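Local coordinates for Sts-2 protein (Mus musculus, PDB 3D4I) that is an acid-dependent phosphatase in its histidine phosphatase (2H-phosphatase) domain, and as a whole protein probably interferes with CBL-mediated down-regulation of receptor tyrosine kinases, at residues A[38-41]-A[47-50]. Sequence-based numbering, arbitrary orientation.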
ATOM      1  N   GLY A  38     -13.560 -25.730   1.138  1.00 30.00           N
ATOM      2  CA  GLY A  38     -12.482 -25.549   2.115  1.00 28.20           C
ATOM      3  C   GLY A  38     -11.182 -24.967   1.595  1.00 27.13           C
ATOM      4  O   GLY A  38     -10.153 -25.012   2.273  1.00 26.58           O
ATOM      5  N   LYS A  39     -11.215 -24.416   0.390  1.00 25.58           N
ATOM      6  CA  LYS A  39     -10.007 -23.883  -0.217  1.00 24.81           C
ATOM      7  C   LYS A  39      -9.934 -22.366  -0.034  1.00 23.56           C
ATOM      8  O   LYS A  39     -10.968 -21.697   0.090  1.00 22.17           O
ATOM      9  CB  LYS A  39      -9.979 -24.217  -1.706  1.00 25.05           C
ATOM     10  CG  LYS A  39      -9.937 -25.731  -2.018  1.00 28.17           C
ATOM     11  CD  LYS A  39      -8.520 -26.334  -1.926  1.00 31.95           C
ATOM     12  CE  LYS A  39      -7.573 -25.833  -3.045  1.00 35.13           C
ATOM     13  NZ  LYS A  39      -6.372 -26.745  -3.253  1.00 34.09           N
ATOM     14  N   TYR A  40      -8.712 -21.840  -0.039  1.00 22.36           N
ATOM     15  CA  TYR A  40      -8.505 -20.388   0.044  1.00 21.61           C
ATOM     16  C   TYR A  40      -8.850 -19.691  -1.278  1.00 21.83           C
ATOM     17  O   TYR A  40      -8.474 -20.156  -2.342  1.00 21.66           O
ATOM     18  CB  TYR A  40      -7.067 -20.065   0.447  1.00 21.26           C
ATOM     19  CG  TYR A  40      -6.740 -18.568   0.502  1.00 19.36           C
ATOM     20  CD1 TYR A  40      -7.172 -17.785   1.568  1.00 17.60           C
ATOM     21  CD2 TYR A  40      -5.982 -17.955  -0.504  1.00 20.08           C
ATOM     22  CE1 TYR A  40      -6.891 -16.435   1.626  1.00 17.26           C
ATOM     23  CE2 TYR A  40      -5.690 -16.574  -0.452  1.00 17.99           C
ATOM     24  CZ  TYR A  40      -6.151 -15.841   0.621  1.00 18.05           C
ATOM     25  OH  TYR A  40      -5.872 -14.501   0.716  1.00 19.74           O
ATOM     26  N   TYR A  41      -9.559 -18.569  -1.204  1.00 21.15           N
ATOM     27  CA  TYR A  41      -9.698 -17.694  -2.365  1.00 21.44           C
ATOM     28  C   TYR A  41      -9.723 -16.242  -1.887  1.00 21.11           C
ATOM     29  O   TYR A  41      -9.822 -16.006  -0.676  1.00 20.63           O
ATOM     30  CB  TYR A  41     -10.948 -18.076  -3.169  1.00 21.44           C
ATOM     31  CG  TYR A  41     -12.253 -17.505  -2.649  1.00 22.62           C
ATOM     32  CD1 TYR A  41     -12.850 -17.990  -1.487  1.00 22.89           C
ATOM     33  CD2 TYR A  41     -12.895 -16.486  -3.349  1.00 24.60           C
ATOM     34  CE1 TYR A  41     -14.066 -17.461  -1.029  1.00 23.77           C
ATOM     35  CE2 TYR A  41     -14.089 -15.958  -2.913  1.00 23.42           C
ATOM     36  CZ  TYR A  41     -14.661 -16.429  -1.754  1.00 23.69           C
ATOM     37  OH  TYR A  41     -15.856 -15.875  -1.375  1.00 23.36           O
ATOM     38  N   PHE A  47      -7.012  -9.258   0.502  1.00 16.20           N
ATOM     39  CA  PHE A  47      -6.570 -10.603   0.915  1.00 16.23           C
ATOM     40  C   PHE A  47      -5.356 -10.950   0.083  1.00 17.08           C
ATOM     41  O   PHE A  47      -5.324 -10.598  -1.095  1.00 16.14           O
ATOM     42  CB  PHE A  47      -7.665 -11.671   0.713  1.00 15.38           C
ATOM     43  CG  PHE A  47      -8.786 -11.599   1.716  1.00 16.81           C
ATOM     44  CD1 PHE A  47      -9.799 -10.657   1.589  1.00 17.65           C
ATOM     45  CD2 PHE A  47      -8.839 -12.486   2.787  1.00 18.79           C
ATOM     46  CE1 PHE A  47     -10.890 -10.607   2.523  1.00 18.07           C
ATOM     47  CE2 PHE A  47      -9.876 -12.426   3.714  1.00 17.33           C
ATOM     48  CZ  PHE A  47     -10.914 -11.508   3.574  1.00 17.47           C
ATOM     49  N   PRO A  48      -4.333 -11.607   0.690  1.00 17.42           N
ATOM     50  CA  PRO A  48      -3.120 -11.907  -0.086  1.00 19.13           C
ATOM     51  C   PRO A  48      -3.350 -12.963  -1.175  1.00 21.14           C
ATOM     52  O   PRO A  48      -4.310 -13.732  -1.105  1.00 20.41           O
ATOM     53  CB  PRO A  48      -2.125 -12.419   0.981  1.00 19.54           C
ATOM     54  CG  PRO A  48      -3.020 -12.910   2.147  1.00 17.13           C
ATOM     55  CD  PRO A  48      -4.253 -12.068   2.089  1.00 17.55           C
ATOM     56  N   ARG A  49      -2.460 -12.998  -2.158  1.00 24.15           N
ATOM     57  CA  ARG A  49      -2.560 -13.924  -3.292  1.00 27.19           C
ATOM     58  C   ARG A  49      -2.638 -15.368  -2.841  1.00 27.59           C
ATOM     59  O   ARG A  49      -3.349 -16.174  -3.431  1.00 28.14           O
ATOM     60  CB  ARG A  49      -1.380 -13.708  -4.268  1.00 27.14           C
ATOM     61  CG  ARG A  49      -1.766 -13.085  -5.619  1.00 28.45           C
ATOM     62  CD  ARG A  49      -0.512 -12.607  -6.376  1.00 30.24           C
ATOM     63  NE  ARG A  49      -0.524 -12.897  -7.812  1.00 35.31           N
ATOM     64  CZ  ARG A  49       0.549 -12.771  -8.603  1.00 39.22           C
ATOM     65  NH1 ARG A  49       1.712 -12.357  -8.096  1.00 40.43           N
ATOM     66  NH2 ARG A  49       0.476 -13.067  -9.903  1.00 40.47           N
ATOM     67  N   SER A  50      -1.921 -15.693  -1.768  1.00 28.82           N
ATOM     68  CA  SER A  50      -1.893 -17.053  -1.243  1.00 29.97           C
ATOM     69  C   SER A  50      -1.622 -17.060   0.252  1.00 30.08           C
ATOM     70  O   SER A  50      -1.173 -16.054   0.813  1.00 30.11           O
ATOM     71  CB  SER A  50      -0.811 -17.880  -1.956  1.00 30.47           C
ATOM     72  OG  SER A  50       0.481 -17.449  -1.561  1.00 30.97           O
TER
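The Y40 ring meets the 47-50 backbone with its edge: the carbonyl oxygens of P48 and R49 both lie near the ring plane. CE2 of Y40 comes within 3.2 Å of O of P48. CB of F47 and CA of S50 approach the same ring obliquely. At the F47 ring, the Y40 hydroxyl sits at the edge. The one hydrogen bond across the contact runs from Y40 OH to P48 O and is short, at 2.5 Å. It arrives in the carbonyl plane on a lone pair, with a C=O...donor angle of 136°. With chi1 at 178°, CG of Y40 points away from its own backbone N, and the ring reaches across to 47-50. OH of Y40 also lies against carbon, 3.2 Å from CD of P48, with CB of F47 close by. The Y40 side chain and the P48 ring cross at about a right angle. The F47 ring also meets the ring of F25, and its side chain touches W29 of helix 29-32. The side chain of R49 turns to the second subunit, where it forms salt bridges with E80 and D84 of that chain. A tyrosine hydroxyl bonded to a main-chain carbonyl thus joins two parts of the long loop between helices 29-32 and 69-85 of the histidine phosphatase domain.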